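Local coordinates for V-type ATP synthase alpha chain (Nanoarchaeum equitans Kin4-M, PDB 5BN3), which belongs to the ATP synthase alpha/beta family as subunit A of a V-type complex and holds ADP at a P-loop, at residues A[456-461]-A[475-480]. Sequence-based numbering, arbitrary orientation.
Sequences SELMDI and KIYLHM
L478 reaches across from helix 472-489 and sets its CD2 methyl against two consecutive residues of 456-461, L458 and M459. Apolar side chains carry the whole contact. On the M459 side, CD2 of L478 meets the terminal methyl CE at 3.7 Å, the closest approach between the two segments. The M459 chain bends twice to get there, at chi2 (-90°) and chi3 (89°), and the two bends, about CB-CG and CG-SD, bring CE to L478 although CB does not point at the opposite helix. On the L458 side, the same CD2 lies 4.1 Å from CB, thus near the root of the side chain. L458 itself points toward 475-480 and extends past this methyl: its CD1 reaches CB of Y477 at 4.0 Å. L458 CD1 comes obliquely to the Y477 ring and rests mainly against the stem of the tyrosine. The backbones stay well apart, the nearest CA atoms, those of L458 and L478, being 8.1 Å from each other.

Both segments belong to the helical C-terminal domain, and the contact joins segment 456-461, on helix 441-458, to the early part of helix 472-489. Y477 and L478 also touch R454 and E455 of helix 441-458, while M480 and Y477 pack on Y516 and Y517 of helix 503-523. On the side of 456-461, E457 and I461 pack on K312 and T358 of the neighbouring NEQ263 chain.

With only 171 Å² buried and van der Waals touches as its chemistry, the contact is a small hydrophobic one, in which L458 is buried and M459 lies exposed at the margin; packing of methyl and methylene groups like this has little directional preference of its own and imposes little constraint on how the two segments are turned.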
loop_
_atom_site.group_PDB
_atom_site.type_symbol
_atom_site.label_atom_id
_atom_site.label_comp_id
_atom_site.label_asym_id
_atom_site.label_seq_id
_atom_site.Cartn_x
_atom_site.Cartn_y
_atom_site.Cartn_z
ATOM N N SER A 456 27.758 -14.320 -7.488
ATOM C CA SER A 456 26.677 -13.387 -7.201
ATOM C C SER A 456 27.204 -12.076 -6.619
ATOM O O SER A 456 26.762 -10.994 -7.008
ATOM C CB SER A 456 25.677 -14.026 -6.238
ATOM O OG SER A 456 24.642 -13.120 -5.911
ATOM N N GLU A 457 28.149 -12.182 -5.688
ATOM C CA GLU A 457 28.778 -11.012 -5.084
ATOM C C GLU A 457 29.493 -10.161 -6.128
ATOM O O GLU A 457 29.573 -8.941 -5.996
ATOM C CB GLU A 457 29.787 -11.442 -4.012
ATOM C CG GLU A 457 29.186 -12.157 -2.810
ATOM C CD GLU A 457 30.250 -12.738 -1.893
ATOM O OE1 GLU A 457 31.453 -12.595 -2.206
ATOM O OE2 GLU A 457 29.884 -13.341 -0.862
ATOM N N LEU A 458 30.004 -10.813 -7.170
ATOM C CA LEU A 458 30.838 -10.150 -8.172
ATOM C C LEU A 458 30.052 -9.437 -9.275
ATOM O O LEU A 458 30.560 -8.500 -9.891
ATOM C CB LEU A 458 31.816 -11.153 -8.795
ATOM C CG LEU A 458 32.956 -11.660 -7.906
ATOM C CD1 LEU A 458 33.735 -12.772 -8.589
ATOM C CD2 LEU A 458 33.885 -10.521 -7.552
ATOM N N MET A 459 28.819 -9.872 -9.517
ATOM C CA MET A 459 28.027 -9.357 -10.636
ATOM C C MET A 459 27.542 -7.918 -10.441
ATOM O O MET A 459 27.108 -7.270 -11.396
ATOM C CB MET A 459 26.840 -10.281 -10.927
ATOM C CG MET A 459 27.219 -11.659 -11.462
ATOM S SD MET A 459 27.328 -11.771 -13.262
ATOM C CE MET A 459 29.036 -11.313 -13.540
ATOM N N ASP A 460 27.616 -7.426 -9.208
ATOM C CA ASP A 460 27.253 -6.045 -8.902
ATOM C C ASP A 460 28.450 -5.137 -9.171
ATOM O O ASP A 460 28.298 -3.995 -9.610
ATOM C CB ASP A 460 26.829 -5.925 -7.438
ATOM C CG ASP A 460 26.076 -7.149 -6.946
ATOM O OD1 ASP A 460 25.214 -7.666 -7.690
ATOM O OD2 ASP A 460 26.350 -7.595 -5.811
ATOM N N ILE A 461 29.640 -5.663 -8.892
ATOM C CA ILE A 461 30.895 -4.992 -9.205
ATOM C C ILE A 461 31.082 -4.946 -10.721
ATOM O O ILE A 461 31.590 -3.966 -11.268
ATOM C CB ILE A 461 32.095 -5.737 -8.575
ATOM C CG1 ILE A 461 31.903 -5.903 -7.065
ATOM C CG2 ILE A 461 33.393 -5.011 -8.869
ATOM C CD1 ILE A 461 33.075 -6.584 -6.367
ATOM N N LYS A 475 37.726 -13.521 -11.869
ATOM C CA LYS A 475 37.159 -14.021 -13.122
ATOM C C LYS A 475 36.920 -15.528 -13.115
ATOM O O LYS A 475 36.013 -16.017 -13.788
ATOM C CB LYS A 475 38.057 -13.655 -14.307
ATOM C CG LYS A 475 37.952 -12.210 -14.767
ATOM C CD LYS A 475 38.767 -11.993 -16.034
ATOM C CE LYS A 475 38.773 -10.534 -16.463
ATOM N NZ LYS A 475 39.631 -10.322 -17.663
ATOM N N ILE A 476 37.735 -16.261 -12.361
ATOM C CA ILE A 476 37.607 -17.714 -12.286
ATOM C C ILE A 476 36.266 -18.133 -11.681
ATOM O O ILE A 476 35.758 -19.216 -11.972
ATOM C CB ILE A 476 38.786 -18.362 -11.503
ATOM C CG1 ILE A 476 38.787 -19.886 -11.684
ATOM C CG2 ILE A 476 38.746 -17.977 -10.031
ATOM C CD1 ILE A 476 39.637 -20.639 -10.673
ATOM N N TYR A 477 35.685 -17.269 -10.854
ATOM C CA TYR A 477 34.389 -17.559 -10.249
ATOM C C TYR A 477 33.254 -17.380 -11.253
ATOM O O TYR A 477 32.255 -18.098 -11.212
ATOM C CB TYR A 477 34.169 -16.698 -8.998
ATOM C CG TYR A 477 35.032 -17.117 -7.832
ATOM C CD1 TYR A 477 34.766 -18.289 -7.139
ATOM C CD2 TYR A 477 36.114 -16.349 -7.426
ATOM C CE1 TYR A 477 35.550 -18.685 -6.075
ATOM C CE2 TYR A 477 36.906 -16.738 -6.359
ATOM C CZ TYR A 477 36.617 -17.908 -5.689
ATOM O OH TYR A 477 37.395 -18.307 -4.626
ATOM N N LEU A 478 33.418 -16.421 -12.160
ATOM C CA LEU A 478 32.463 -16.222 -13.242
ATOM C C LEU A 478 32.576 -17.376 -14.235
ATOM O O LEU A 478 31.590 -17.785 -14.848
ATOM C CB LEU A 478 32.731 -14.891 -13.950
ATOM C CG LEU A 478 32.900 -13.670 -13.042
ATOM C CD1 LEU A 478 33.130 -12.401 -13.853
ATOM C CD2 LEU A 478 31.697 -13.512 -12.132
ATOM N N HIS A 479 33.790 -17.896 -14.379
ATOM C CA HIS A 479 34.062 -19.011 -15.276
ATOM C C HIS A 479 33.425 -20.295 -14.754
ATOM O O HIS A 479 32.664 -20.953 -15.464
ATOM C CB HIS A 479 35.571 -19.203 -15.426
ATOM C CG HIS A 479 35.956 -20.206 -16.460
ATOM N ND1 HIS A 479 35.610 -20.079 -17.793
ATOM C CD2 HIS A 479 36.666 -21.357 -16.375
ATOM C CE1 HIS A 479 36.083 -21.102 -18.471
ATOM N NE2 HIS A 479 36.732 -21.896 -17.631
ATOM N N MET A 480 33.744 -20.645 -13.511
ATOM C CA MET A 480 33.213 -21.853 -12.886
ATOM C C MET A 480 31.712 -21.752 -12.631
ATOM O O MET A 480 30.991 -22.748 -12.729
ATOM C CB MET A 480 33.932 -22.138 -11.566
ATOM C CG MET A 480 35.417 -22.414 -11.708
ATOM S SD MET A 480 35.766 -23.760 -12.852
ATOM C CE MET A 480 34.821 -25.085 -12.105
#